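Local coordinates for protein CDP-glucose 4,6-dehydratase (Salmonella enterica subsp. enterica serovar Typhi, PDB 1WVG) that catalyses NAD-dependent removal of water from CDP-D-glucose to give CDP-4-dehydro-6-deoxy-D-glucose, a step in O-antigen sugar biosynthesis, at residues Ala40-Thr45 / Ser61-Ile66; Ser105-Gly110 / Asn159-Ala164; Asn129-Lys134 / Leu188-Ala193. All blocks are in the same frame, centred on the assembly; numbering follows the deposited sequence.

Contact 1: residues Ala40-Thr45 / Ser61-Ile66; sequences ALDAPT and SHIGDI. With APR (adenosine-5-diphosphoribose), chain C.
Leu-41 spreads its isobutyl group over one face of the adenine of ADP-ribose, with CD1 3.2 Å from the ligand atom C6. Its other methyl, CD2, lies 3.5 Å from Gly-64 O. With CG anti to the carbonyl carbon (chi1 -60°), CD1 lies over the base and CD2 against Gly-64 O. Ala-40, the last residue of its strand, makes a parallel bridge with Ile-63. Ala-40 N donates to His-62 O, and Gly-64 N donates to Ala-40 O at 2.6 Å. At the outer side the methyls of Ile-63 close on the loop: CG2 is 3.8 Å from Asp-42 OD2, and the two side chains cross at about a right angle.

Two nearly straight bonds hold N6 and N1 of the adenine. N6 of the ligand gives to Asp-65 OD1 at 3.0 Å, and Ile-66 N gives to ligand N1 at 2.8 Å. A salt bridge from Arg-67 to OD2 probably steadies the Asp-65 carboxylate. On the sugar side, Leu-41 N donates to ligand O2' at 3.1 Å. Loops at the ends of adjacent parallel strands that hold the adenosine half of the cofactor belong to the NAD-binding Rossmann fold.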
loop_
_atom_site.group_PDB
_atom_site.type_symbol
_atom_site.label_atom_id
_atom_site.label_comp_id
_atom_site.label_asym_id
_atom_site.label_seq_id
_atom_site.Cartn_x
_atom_site.Cartn_y
_atom_site.Cartn_z
ATOM N N ALA A 40 -35.983 13.013 -11.028
ATOM C CA ALA A 40 -35.761 11.594 -11.212
ATOM C C ALA A 40 -36.724 11.037 -12.254
ATOM O O ALA A 40 -37.481 11.743 -12.912
ATOM C CB ALA A 40 -36.068 10.913 -9.876
ATOM N N LEU A 41 -36.707 9.739 -12.404
ATOM C CA LEU A 41 -37.623 9.117 -13.335
ATOM C C LEU A 41 -38.837 8.742 -12.515
ATOM O O LEU A 41 -38.859 9.025 -11.308
ATOM C CB LEU A 41 -36.982 7.901 -14.027
ATOM C CG LEU A 41 -35.752 8.313 -14.798
ATOM C CD1 LEU A 41 -34.919 7.095 -15.102
ATOM C CD2 LEU A 41 -36.156 9.026 -16.074
ATOM N N ASP A 42 -39.840 8.134 -13.126
ATOM C CA ASP A 42 -40.979 7.761 -12.309
ATOM C C ASP A 42 -40.547 6.691 -11.298
ATOM O O ASP A 42 -39.590 5.941 -11.574
ATOM C CB ASP A 42 -42.234 7.374 -13.131
ATOM C CG ASP A 42 -43.166 8.532 -13.425
ATOM O OD1 ASP A 42 -43.985 8.951 -12.632
ATOM O OD2 ASP A 42 -43.023 9.038 -14.626
ATOM N N ALA A 43 -41.236 6.640 -10.140
ATOM C CA ALA A 43 -40.892 5.671 -9.103
ATOM C C ALA A 43 -40.411 4.368 -9.671
ATOM O O ALA A 43 -41.001 3.759 -10.577
ATOM C CB ALA A 43 -41.831 5.503 -7.912
ATOM N N PRO A 44 -39.287 3.995 -9.089
ATOM C CA PRO A 44 -38.574 2.825 -9.479
ATOM C C PRO A 44 -39.409 1.579 -9.384
ATOM O O PRO A 44 -39.163 0.642 -10.126
ATOM C CB PRO A 44 -37.370 2.726 -8.536
ATOM C CG PRO A 44 -37.635 3.670 -7.380
ATOM C CD PRO A 44 -38.814 4.535 -7.781
ATOM N N THR A 45 -40.357 1.576 -8.464
ATOM C CA THR A 45 -41.158 0.393 -8.291
ATOM C C THR A 45 -42.577 0.705 -7.882
ATOM O O THR A 45 -42.937 1.852 -7.644
ATOM C CB THR A 45 -40.556 -0.405 -7.119
ATOM O OG1 THR A 45 -40.778 0.385 -5.981
ATOM C CG2 THR A 45 -39.051 -0.597 -7.276
ATOM N N SER A 61 -42.003 17.869 -7.382
ATOM C CA SER A 61 -41.426 16.688 -7.995
ATOM C C SER A 61 -41.352 16.779 -9.523
ATOM O O SER A 61 -42.357 16.844 -10.238
ATOM C CB SER A 61 -42.167 15.453 -7.518
ATOM O OG SER A 61 -41.728 14.339 -8.271
ATOM N N HIS A 62 -40.138 16.773 -10.061
ATOM C CA HIS A 62 -39.966 16.857 -11.503
ATOM C C HIS A 62 -39.454 15.545 -12.088
ATOM O O HIS A 62 -38.430 15.005 -11.633
ATOM C CB HIS A 62 -39.066 18.051 -11.905
ATOM C CG HIS A 62 -38.693 18.067 -13.360
ATOM N ND1 HIS A 62 -39.172 19.043 -14.231
ATOM C CD2 HIS A 62 -37.895 17.228 -14.086
ATOM C CE1 HIS A 62 -38.667 18.770 -15.439
ATOM N NE2 HIS A 62 -37.893 17.688 -15.390
ATOM N N ILE A 63 -40.183 15.053 -13.113
ATOM C CA ILE A 63 -39.860 13.807 -13.790
ATOM C C ILE A 63 -38.908 14.049 -14.924
ATOM O O ILE A 63 -39.260 14.713 -15.879
ATOM C CB ILE A 63 -41.091 13.081 -14.302
ATOM C CG1 ILE A 63 -41.801 12.502 -13.106
ATOM C CG2 ILE A 63 -40.633 11.921 -15.170
ATOM C CD1 ILE A 63 -40.826 12.055 -12.017
ATOM N N GLY A 64 -37.698 13.514 -14.819
ATOM C CA GLY A 64 -36.720 13.730 -15.876
ATOM C C GLY A 64 -35.503 12.803 -15.790
ATOM O O GLY A 64 -35.278 12.124 -14.784
ATOM N N ASP A 65 -34.736 12.789 -16.881
ATOM C CA ASP A 65 -33.592 11.933 -16.972
ATOM C C ASP A 65 -32.291 12.629 -16.707
ATOM O O ASP A 65 -31.978 13.691 -17.297
ATOM C CB ASP A 65 -33.493 11.302 -18.336
ATOM C CG ASP A 65 -32.598 10.130 -18.235
ATOM O OD1 ASP A 65 -31.473 10.137 -17.735
ATOM O OD2 ASP A 65 -33.194 9.097 -18.737
ATOM N N ILE A 66 -31.535 11.983 -15.811
ATOM C CA ILE A 66 -30.243 12.543 -15.456
ATOM C C ILE A 66 -29.271 12.639 -16.638
ATOM O O ILE A 66 -28.315 13.415 -16.676
ATOM C CB ILE A 66 -29.657 11.797 -14.271
ATOM C CG1 ILE A 66 -28.628 12.701 -13.607
ATOM C CG2 ILE A 66 -29.042 10.478 -14.731
ATOM C CD1 ILE A 66 -29.306 13.799 -12.798
HETATM N N1 APR C . -32.487 9.788 -14.381
HETATM C C2 APR C . -33.037 10.241 -13.229
HETATM N N3 APR C . -33.303 9.584 -12.142
HETATM C C4 APR C . -32.928 8.290 -12.235
HETATM C C5 APR C . -32.345 7.676 -13.297
HETATM C C6 APR C . -32.124 8.478 -14.458
HETATM N N6 APR C . -31.534 8.097 -15.603
HETATM N N7 APR C . -32.085 6.342 -13.010
HETATM C C8 APR C . -32.537 6.176 -11.776
HETATM N N9 APR C . -33.055 7.326 -11.264
HETATM C "C1'" APR C . -33.662 7.563 -9.965
HETATM C "C2'" APR C . -34.907 6.738 -9.789
HETATM O "O2'" APR C . -35.988 7.313 -10.538
HETATM C "C3'" APR C . -35.074 6.880 -8.275
HETATM O "O3'" APR C . -35.617 8.120 -7.797
HETATM O "O4'" APR C . -32.810 7.078 -8.977
HETATM C "C4'" APR C . -33.593 6.716 -7.837
HETATM C "C5'" APR C . -33.179 5.308 -7.529
HETATM O "O5'" APR C . -33.862 4.916 -6.312
HETATM P PA APR C . -33.964 3.358 -5.849
HETATM O O1A APR C . -33.948 2.390 -7.024
HETATM O O2A APR C . -35.040 3.262 -4.743
HETATM O O3A APR C . -32.563 3.165 -5.155
HETATM P PB APR C . -32.106 3.701 -3.689
HETATM O O1B APR C . -31.992 2.476 -2.814
HETATM O O2B APR C . -32.937 4.883 -3.225
HETATM O O5D APR C . -30.697 4.336 -4.075
HETATM C C5D APR C . -30.530 5.753 -3.910
HETATM O O4D APR C . -28.216 5.587 -3.032
HETATM O O1D APR C . -27.272 3.487 -2.613
HETATM C C1D APR C . -27.317 4.629 -3.516
HETATM O O2D APR C . -26.883 3.797 -5.779
HETATM C C2D APR C . -27.900 4.181 -4.834
HETATM O O3D APR C . -27.416 6.242 -5.928
HETATM C C3D APR C . -28.484 5.470 -5.382
HETATM C C4D APR C . -29.067 6.069 -4.124
#

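Contact 2: residues Ser105-Gly110 / Asn159-Ala164; sequences STNVMG and NSKGCA. With APR (adenosine-5-diphosphoribose), chain C.
Two neighbouring helices of the short-chain dehydrogenase/reductase fold meet here through Asn-107 and Ser-160. Helix 156-175 carries Tyr-157 and Lys-161, spaced as in the YxxxK motif of this superfamily. The segments run almost parallel, 5° apart, with axes 8.5 Å from each other. Asn-107 sits in a wider pi-type turn of helix 100-121 and points its amide at the other one. Its ND2 donates to Ser-160 OG at 3.1 Å in a nearly straight bond (171°), and the hydroxyl lies in the amide plane. Gln-90 O takes a second bond from the same nitrogen. Ser-160 OG is bonded also to Tyr-157 O, one turn back in its own helix.

Beside this polar pair Val-108 turns CG2 into the interface. It makes an apolar contact with Cys-163 CB at 3.9 Å, and the same methyl rests 3.6 Å from Ser-160 O. Met-109 packs against Met-109 of the second subunit, and Cys-163 against Leu-166 of that subunit, so both helices also belong to a subunit interface.

Lys-161 starts away from helix 100-121, but its chain bends at chi2 and chi4. CE passes 4.1 Å from Asn-107 ND2. NZ then donates to O2D and O3D of the ADP-ribose, both at 3.0 Å, and to Thr-131 O. Three oxygens surround NZ, which probably holds it against the ribose that would carry nicotinamide in NAD.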
loop_
_atom_site.group_PDB
_atom_site.type_symbol
_atom_site.label_atom_id
_atom_site.label_comp_id
_atom_site.label_asym_id
_atom_site.label_seq_id
_atom_site.Cartn_x
_atom_site.Cartn_y
_atom_site.Cartn_z
ATOM N N SER A 105 -23.932 4.935 -18.063
ATOM C CA SER A 105 -24.426 6.247 -18.497
ATOM C C SER A 105 -25.161 6.931 -17.350
ATOM O O SER A 105 -24.968 8.123 -17.056
ATOM C CB SER A 105 -25.337 6.212 -19.736
ATOM O OG SER A 105 -26.455 5.378 -19.470
ATOM N N THR A 106 -26.034 6.157 -16.703
ATOM C CA THR A 106 -26.757 6.754 -15.610
ATOM C C THR A 106 -25.845 7.224 -14.473
ATOM O O THR A 106 -25.881 8.375 -14.034
ATOM C CB THR A 106 -27.841 5.826 -15.012
ATOM O OG1 THR A 106 -28.775 5.512 -16.014
ATOM C CG2 THR A 106 -28.585 6.529 -13.863
ATOM N N ASN A 107 -25.070 6.281 -13.958
ATOM C CA ASN A 107 -24.243 6.543 -12.797
ATOM C C ASN A 107 -23.069 7.455 -13.043
ATOM O O ASN A 107 -22.779 8.369 -12.269
ATOM C CB ASN A 107 -23.849 5.212 -12.125
ATOM C CG ASN A 107 -25.110 4.455 -11.711
ATOM O OD1 ASN A 107 -26.236 4.996 -11.719
ATOM N ND2 ASN A 107 -24.935 3.201 -11.297
ATOM N N VAL A 108 -22.385 7.198 -14.132
ATOM C CA VAL A 108 -21.238 8.020 -14.438
ATOM C C VAL A 108 -21.564 9.403 -15.050
ATOM O O VAL A 108 -21.293 10.443 -14.437
ATOM C CB VAL A 108 -20.244 7.207 -15.250
ATOM C CG1 VAL A 108 -18.977 8.019 -15.405
ATOM C CG2 VAL A 108 -19.980 5.861 -14.557
ATOM N N MET A 109 -22.161 9.419 -16.272
ATOM C CA MET A 109 -22.499 10.666 -16.960
ATOM C C MET A 109 -23.540 11.445 -16.205
ATOM O O MET A 109 -23.556 12.677 -16.235
ATOM C CB MET A 109 -22.946 10.419 -18.396
ATOM C CG MET A 109 -21.884 9.788 -19.286
ATOM S SD MET A 109 -20.273 10.610 -19.230
ATOM C CE MET A 109 -20.681 12.293 -19.759
ATOM N N GLY A 110 -24.403 10.720 -15.492
ATOM C CA GLY A 110 -25.386 11.407 -14.679
ATOM C C GLY A 110 -24.647 12.253 -13.618
ATOM O O GLY A 110 -25.027 13.384 -13.316
ATOM N N ASN A 159 -18.460 -0.949 -10.097
ATOM C CA ASN A 159 -17.478 -0.228 -10.887
ATOM C C ASN A 159 -17.948 1.167 -11.332
ATOM O O ASN A 159 -17.155 2.105 -11.391
ATOM C CB ASN A 159 -17.024 -1.114 -12.069
ATOM C CG ASN A 159 -15.820 -0.542 -12.772
ATOM O OD1 ASN A 159 -15.948 0.264 -13.688
ATOM N ND2 ASN A 159 -14.628 -0.934 -12.323
ATOM N N SER A 160 -19.255 1.326 -11.619
ATOM C CA SER A 160 -19.763 2.633 -12.025
ATOM C C SER A 160 -19.656 3.663 -10.877
ATOM O O SER A 160 -19.504 4.866 -11.093
ATOM C CB SER A 160 -21.165 2.508 -12.624
ATOM O OG SER A 160 -22.074 2.145 -11.592
ATOM N N LYS A 161 -19.758 3.168 -9.628
ATOM C CA LYS A 161 -19.677 3.974 -8.369
ATOM C C LYS A 161 -18.229 4.408 -8.062
ATOM O O LYS A 161 -17.908 5.512 -7.553
ATOM C CB LYS A 161 -20.307 3.193 -7.223
ATOM C CG LYS A 161 -21.798 3.087 -7.430
ATOM C CD LYS A 161 -22.441 4.464 -7.373
ATOM C CE LYS A 161 -23.935 4.375 -7.534
ATOM N NZ LYS A 161 -24.619 5.443 -6.806
ATOM N N GLY A 162 -17.342 3.480 -8.421
ATOM C CA GLY A 162 -15.908 3.648 -8.360
ATOM C C GLY A 162 -15.605 4.819 -9.282
ATOM O O GLY A 162 -14.976 5.782 -8.883
ATOM N N CYS A 163 -16.117 4.751 -10.517
ATOM C CA CYS A 163 -15.945 5.839 -11.468
ATOM C C CYS A 163 -16.630 7.112 -10.968
ATOM O O CYS A 163 -16.079 8.206 -11.149
ATOM C CB CYS A 163 -16.545 5.507 -12.834
ATOM S SG CYS A 163 -15.640 4.206 -13.711
ATOM N N ALA A 164 -17.837 6.991 -10.376
ATOM C CA ALA A 164 -18.541 8.186 -9.853
ATOM C C ALA A 164 -17.669 8.877 -8.787
ATOM O O ALA A 164 -17.597 10.104 -8.664
ATOM C CB ALA A 164 -19.952 7.865 -9.341
HETATM N N1 APR C . -32.487 9.788 -14.381
HETATM C C2 APR C . -33.037 10.241 -13.229
HETATM N N3 APR C . -33.303 9.584 -12.142
HETATM C C4 APR C . -32.928 8.290 -12.235
HETATM C C5 APR C . -32.345 7.676 -13.297
HETATM C C6 APR C . -32.124 8.478 -14.458
HETATM N N6 APR C . -31.534 8.097 -15.603
HETATM N N7 APR C . -32.085 6.342 -13.010
HETATM C C8 APR C . -32.537 6.176 -11.776
HETATM N N9 APR C . -33.055 7.326 -11.264
HETATM C "C1'" APR C . -33.662 7.563 -9.965
HETATM C "C2'" APR C . -34.907 6.738 -9.789
HETATM O "O2'" APR C . -35.988 7.313 -10.538
HETATM C "C3'" APR C . -35.074 6.880 -8.275
HETATM O "O3'" APR C . -35.617 8.120 -7.797
HETATM O "O4'" APR C . -32.810 7.078 -8.977
HETATM C "C4'" APR C . -33.593 6.716 -7.837
HETATM C "C5'" APR C . -33.179 5.308 -7.529
HETATM O "O5'" APR C . -33.862 4.916 -6.312
HETATM P PA APR C . -33.964 3.358 -5.849
HETATM O O1A APR C . -33.948 2.390 -7.024
HETATM O O2A APR C . -35.040 3.262 -4.743
HETATM O O3A APR C . -32.563 3.165 -5.155
HETATM P PB APR C . -32.106 3.701 -3.689
HETATM O O1B APR C . -31.992 2.476 -2.814
HETATM O O2B APR C . -32.937 4.883 -3.225
HETATM O O5D APR C . -30.697 4.336 -4.075
HETATM C C5D APR C . -30.530 5.753 -3.910
HETATM O O4D APR C . -28.216 5.587 -3.032
HETATM O O1D APR C . -27.272 3.487 -2.613
HETATM C C1D APR C . -27.317 4.629 -3.516
HETATM O O2D APR C . -26.883 3.797 -5.779
HETATM C C2D APR C . -27.900 4.181 -4.834
HETATM O O3D APR C . -27.416 6.242 -5.928
HETATM C C3D APR C . -28.484 5.470 -5.382
HETATM C C4D APR C . -29.067 6.069 -4.124
#

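Contact 3: residues Asn129-Lys134 / Leu188-Ala193; sequences NITSDK and LASVRA. With CXY (cytidine-5'-diphospho-beta-D-xylose), chain D; APR (adenosine-5-diphosphoribose), chain C.
Asn-129 and Ile-130 pair with Ser-190 and Val-191 as parallel strands, joined by backbone bonds from Asn-129 N to Ala-189 O (2.7 Å), Val-191 N to Asn-129 O and Thr-131 N to Val-191 O. On one face Asn-129 ND2 donates to Ser-190 OG at 3.3 Å. The bond is bent (145°), and the hydroxyl is tilted from the amide plane. On the other face Ile-130 CG1 meets Val-191 CG2 at 3.8 Å, while Ile-130 CG2 faces ligand O4D of the ADP-ribose. Thr-131 and Arg-192 lie side by side, with Thr-131 OG1 3.5 Å from Arg-192 CG. Glu-165 ties their polar ends together, by a bond to Thr-131 OG1 and a salt bridge to Arg-192.

These are neighbouring strands of the Rossmann sheet, and strand 126-130 leaves it beside the bound CDP-xylose. There Ser-132 OG accepts from Lys-134 N at 2.9 Å, an ST turn. OG is anti to the backbone N of Ser-132 (chi1 172°), 2.9 Å from O4' of the CDP-xylose and weakly bonded to Tyr-157 OH. This placing is consistent with the Ser-Tyr-Lys triad of the superfamily. Lys-134 NZ donates to phosphate oxygen O1B of the CDP-xylose at 2.8 Å and forms a weak salt bridge to Asp-133 OD2.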
loop_
_atom_site.group_PDB
_atom_site.type_symbol
_atom_site.label_atom_id
_atom_site.label_comp_id
_atom_site.label_asym_id
_atom_site.label_seq_id
_atom_site.Cartn_x
_atom_site.Cartn_y
_atom_site.Cartn_z
ATOM N N ASN A 129 -22.661 14.166 -2.900
ATOM C CA ASN A 129 -22.691 13.133 -3.924
ATOM C C ASN A 129 -22.779 11.721 -3.315
ATOM O O ASN A 129 -21.848 11.208 -2.719
ATOM C CB ASN A 129 -21.517 13.317 -4.930
ATOM C CG ASN A 129 -21.329 12.161 -5.912
ATOM O OD1 ASN A 129 -22.313 11.684 -6.460
ATOM N ND2 ASN A 129 -20.093 11.684 -6.139
ATOM N N ILE A 130 -23.921 11.077 -3.457
ATOM C CA ILE A 130 -24.101 9.748 -2.943
ATOM C C ILE A 130 -23.509 8.696 -3.864
ATOM O O ILE A 130 -23.945 8.516 -5.009
ATOM C CB ILE A 130 -25.576 9.410 -2.773
ATOM C CG1 ILE A 130 -26.112 10.073 -1.507
ATOM C CG2 ILE A 130 -25.682 7.883 -2.665
ATOM C CD1 ILE A 130 -26.095 11.575 -1.579
ATOM N N THR A 131 -22.503 7.971 -3.378
ATOM C CA THR A 131 -21.921 6.941 -4.216
ATOM C C THR A 131 -22.408 5.576 -3.726
ATOM O O THR A 131 -23.601 5.272 -3.779
ATOM C CB THR A 131 -20.390 7.079 -4.443
ATOM O OG1 THR A 131 -19.710 6.963 -3.203
ATOM C CG2 THR A 131 -20.079 8.431 -5.064
ATOM N N SER A 132 -21.526 4.766 -3.174
ATOM C CA SER A 132 -21.930 3.457 -2.677
ATOM C C SER A 132 -20.802 2.802 -1.902
ATOM O O SER A 132 -19.604 3.085 -2.119
ATOM C CB SER A 132 -22.125 2.605 -3.925
ATOM O OG SER A 132 -22.338 1.235 -3.625
ATOM N N ASP A 133 -21.183 1.863 -1.059
ATOM C CA ASP A 133 -20.190 1.080 -0.327
ATOM C C ASP A 133 -19.426 0.181 -1.330
ATOM O O ASP A 133 -18.332 -0.308 -1.062
ATOM C CB ASP A 133 -20.800 0.290 0.860
ATOM C CG ASP A 133 -21.922 -0.702 0.569
ATOM O OD1 ASP A 133 -22.530 -1.300 1.458
ATOM O OD2 ASP A 133 -22.149 -0.925 -0.704
ATOM N N LYS A 134 -19.971 -0.007 -2.537
ATOM C CA LYS A 134 -19.329 -0.822 -3.553
ATOM C C LYS A 134 -18.275 -0.118 -4.375
ATOM O O LYS A 134 -17.715 -0.705 -5.295
ATOM C CB LYS A 134 -20.373 -1.424 -4.474
ATOM C CG LYS A 134 -21.356 -2.175 -3.611
ATOM C CD LYS A 134 -21.912 -3.424 -4.243
ATOM C CE LYS A 134 -23.282 -3.763 -3.660
ATOM N NZ LYS A 134 -23.309 -3.682 -2.190
ATOM N N LEU A 188 -18.118 20.066 -1.637
ATOM C CA LEU A 188 -18.606 18.859 -2.280
ATOM C C LEU A 188 -18.098 17.652 -1.563
ATOM O O LEU A 188 -16.888 17.483 -1.439
ATOM C CB LEU A 188 -18.044 18.822 -3.691
ATOM C CG LEU A 188 -18.211 17.510 -4.458
ATOM C CD1 LEU A 188 -19.670 17.072 -4.595
ATOM C CD2 LEU A 188 -17.662 17.757 -5.862
ATOM N N ALA A 189 -19.003 16.819 -1.090
ATOM C CA ALA A 189 -18.607 15.610 -0.410
ATOM C C ALA A 189 -19.187 14.412 -1.132
ATOM O O ALA A 189 -20.261 14.548 -1.687
ATOM C CB ALA A 189 -19.188 15.587 1.005
ATOM N N SER A 190 -18.437 13.279 -1.117
ATOM C CA SER A 190 -18.826 11.958 -1.636
ATOM C C SER A 190 -19.078 11.137 -0.417
ATOM O O SER A 190 -18.247 11.072 0.468
ATOM C CB SER A 190 -17.823 11.264 -2.524
ATOM O OG SER A 190 -17.832 11.924 -3.783
ATOM N N VAL A 191 -20.282 10.593 -0.336
ATOM C CA VAL A 191 -20.703 9.846 0.810
ATOM C C VAL A 191 -20.959 8.411 0.413
ATOM O O VAL A 191 -21.608 8.144 -0.595
ATOM C CB VAL A 191 -21.908 10.529 1.449
ATOM C CG1 VAL A 191 -21.433 11.875 1.980
ATOM C CG2 VAL A 191 -22.882 10.782 0.324
ATOM N N ARG A 192 -20.390 7.512 1.206
ATOM C CA ARG A 192 -20.463 6.100 0.941
ATOM C C ARG A 192 -21.182 5.406 2.036
ATOM O O ARG A 192 -20.606 5.208 3.135
ATOM C CB ARG A 192 -19.055 5.501 0.793
ATOM C CG ARG A 192 -18.198 6.403 -0.063
ATOM C CD ARG A 192 -16.714 6.244 0.177
ATOM N NE ARG A 192 -16.065 7.242 -0.649
ATOM C CZ ARG A 192 -14.778 7.549 -0.605
ATOM N NH1 ARG A 192 -13.940 6.895 0.214
ATOM N NH2 ARG A 192 -14.320 8.534 -1.416
ATOM N N ALA A 193 -22.424 5.008 1.743
ATOM C CA ALA A 193 -23.181 4.335 2.800
ATOM C C ALA A 193 -23.044 2.844 2.751
ATOM O O ALA A 193 -22.417 2.321 1.833
ATOM C CB ALA A 193 -24.636 4.710 2.743
HETATM O O1B CXY D . -25.309 -5.523 -1.470
HETATM P PB CXY D . -26.322 -5.294 -2.574
HETATM O O2B CXY D . -26.061 -6.095 -3.823
HETATM O "O1'" CXY D . -26.377 -3.692 -2.940
HETATM O O3A CXY D . -27.581 -5.685 -1.768
HETATM P PA CXY D . -28.599 -6.973 -1.878
HETATM O O1A CXY D . -29.656 -6.708 -0.865
HETATM O O2A CXY D . -29.103 -7.135 -3.259
HETATM O O5D CXY D . -27.624 -8.179 -1.517
HETATM C C5D CXY D . -27.254 -8.355 -0.142
HETATM C C4D CXY D . -26.664 -9.734 0.022
HETATM O O4D CXY D . -27.759 -10.657 0.245
HETATM C C3D CXY D . -25.819 -10.288 -1.125
HETATM O O3D CXY D . -24.690 -11.147 -0.729
HETATM C C2D CXY D . -26.925 -11.074 -1.853
HETATM O O2D CXY D . -26.312 -12.077 -2.669
HETATM C C1D CXY D . -27.637 -11.700 -0.675
HETATM N N1 CXY D . -28.983 -12.187 -0.990
HETATM C C6 CXY D . -29.958 -11.309 -1.433
HETATM C C5 CXY D . -31.181 -11.689 -1.707
HETATM C C4 CXY D . -31.577 -13.050 -1.583
HETATM N N3 CXY D . -30.555 -13.893 -1.116
HETATM C C2 CXY D . -29.252 -13.531 -0.815
HETATM N N4 CXY D . -32.684 -13.505 -1.846
HETATM O O2 CXY D . -28.396 -14.335 -0.430
HETATM C "C1'" CXY D . -27.254 -2.953 -2.107
HETATM C "C2'" CXY D . -27.928 -1.943 -3.002
HETATM C "C3'" CXY D . -26.828 -1.066 -3.569
HETATM C "C4'" CXY D . -26.066 -0.374 -2.439
HETATM C "C5'" CXY D . -25.518 -1.418 -1.474
HETATM O "O2'" CXY D . -28.619 -2.576 -4.099
HETATM O "O3'" CXY D . -27.414 -0.028 -4.375
HETATM O "O4'" CXY D . -25.017 0.429 -2.975
HETATM O "O5'" CXY D . -26.563 -2.278 -1.011
HETATM N N1 APR C . -32.487 9.788 -14.381
HETATM C C2 APR C . -33.037 10.241 -13.229
HETATM N N3 APR C . -33.303 9.584 -12.142
HETATM C C4 APR C . -32.928 8.290 -12.235
HETATM C C5 APR C . -32.345 7.676 -13.297
HETATM C C6 APR C . -32.124 8.478 -14.458
HETATM N N6 APR C . -31.534 8.097 -15.603
HETATM N N7 APR C . -32.085 6.342 -13.010
HETATM C C8 APR C . -32.537 6.176 -11.776
HETATM N N9 APR C . -33.055 7.326 -11.264
HETATM C "C1'" APR C . -33.662 7.563 -9.965
HETATM C "C2'" APR C . -34.907 6.738 -9.789
HETATM O "O2'" APR C . -35.988 7.313 -10.538
HETATM C "C3'" APR C . -35.074 6.880 -8.275
HETATM O "O3'" APR C . -35.617 8.120 -7.797
HETATM O "O4'" APR C . -32.810 7.078 -8.977
HETATM C "C4'" APR C . -33.593 6.716 -7.837
HETATM C "C5'" APR C . -33.179 5.308 -7.529
HETATM O "O5'" APR C . -33.862 4.916 -6.312
HETATM P PA APR C . -33.964 3.358 -5.849
HETATM O O1A APR C . -33.948 2.390 -7.024
HETATM O O2A APR C . -35.040 3.262 -4.743
HETATM O O3A APR C . -32.563 3.165 -5.155
HETATM P PB APR C . -32.106 3.701 -3.689
HETATM O O1B APR C . -31.992 2.476 -2.814
HETATM O O2B APR C . -32.937 4.883 -3.225
HETATM O O5D APR C . -30.697 4.336 -4.075
HETATM C C5D APR C . -30.530 5.753 -3.910
HETATM O O4D APR C . -28.216 5.587 -3.032
HETATM O O1D APR C . -27.272 3.487 -2.613
HETATM C C1D APR C . -27.317 4.629 -3.516
HETATM O O2D APR C . -26.883 3.797 -5.779
HETATM C C2D APR C . -27.900 4.181 -4.834
HETATM O O3D APR C . -27.416 6.242 -5.928
HETATM C C3D APR C . -28.484 5.470 -5.382
HETATM C C4D APR C . -29.067 6.069 -4.124
#

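In the fold
The three contacts follow the bound ADP-ribose: contact 1 at the adenosine, contact 2 at both the adenine and the far ribose, contact 3 at the far ribose. Contacts 1 and 3 reach the same parallel sheet, with centres about 20 Å apart and no touch between them. Contact 2 bridges them. Ile-66 CG1 packs on Gly-110 CA at 3.7 Å, and Lys-161 NZ lies 3.2 Å from Thr-131 O. Contacts 2 and 3 are about 12 Å apart between centres and their segments alternate along the chain. Of the three, contact 3 bonds the CDP-xylose; the Lys-161 side chain is about 6 Å from the CDP-xylose. Cofactor and sugar sites thus meet around Thr-131, Ser-132 and Lys-161.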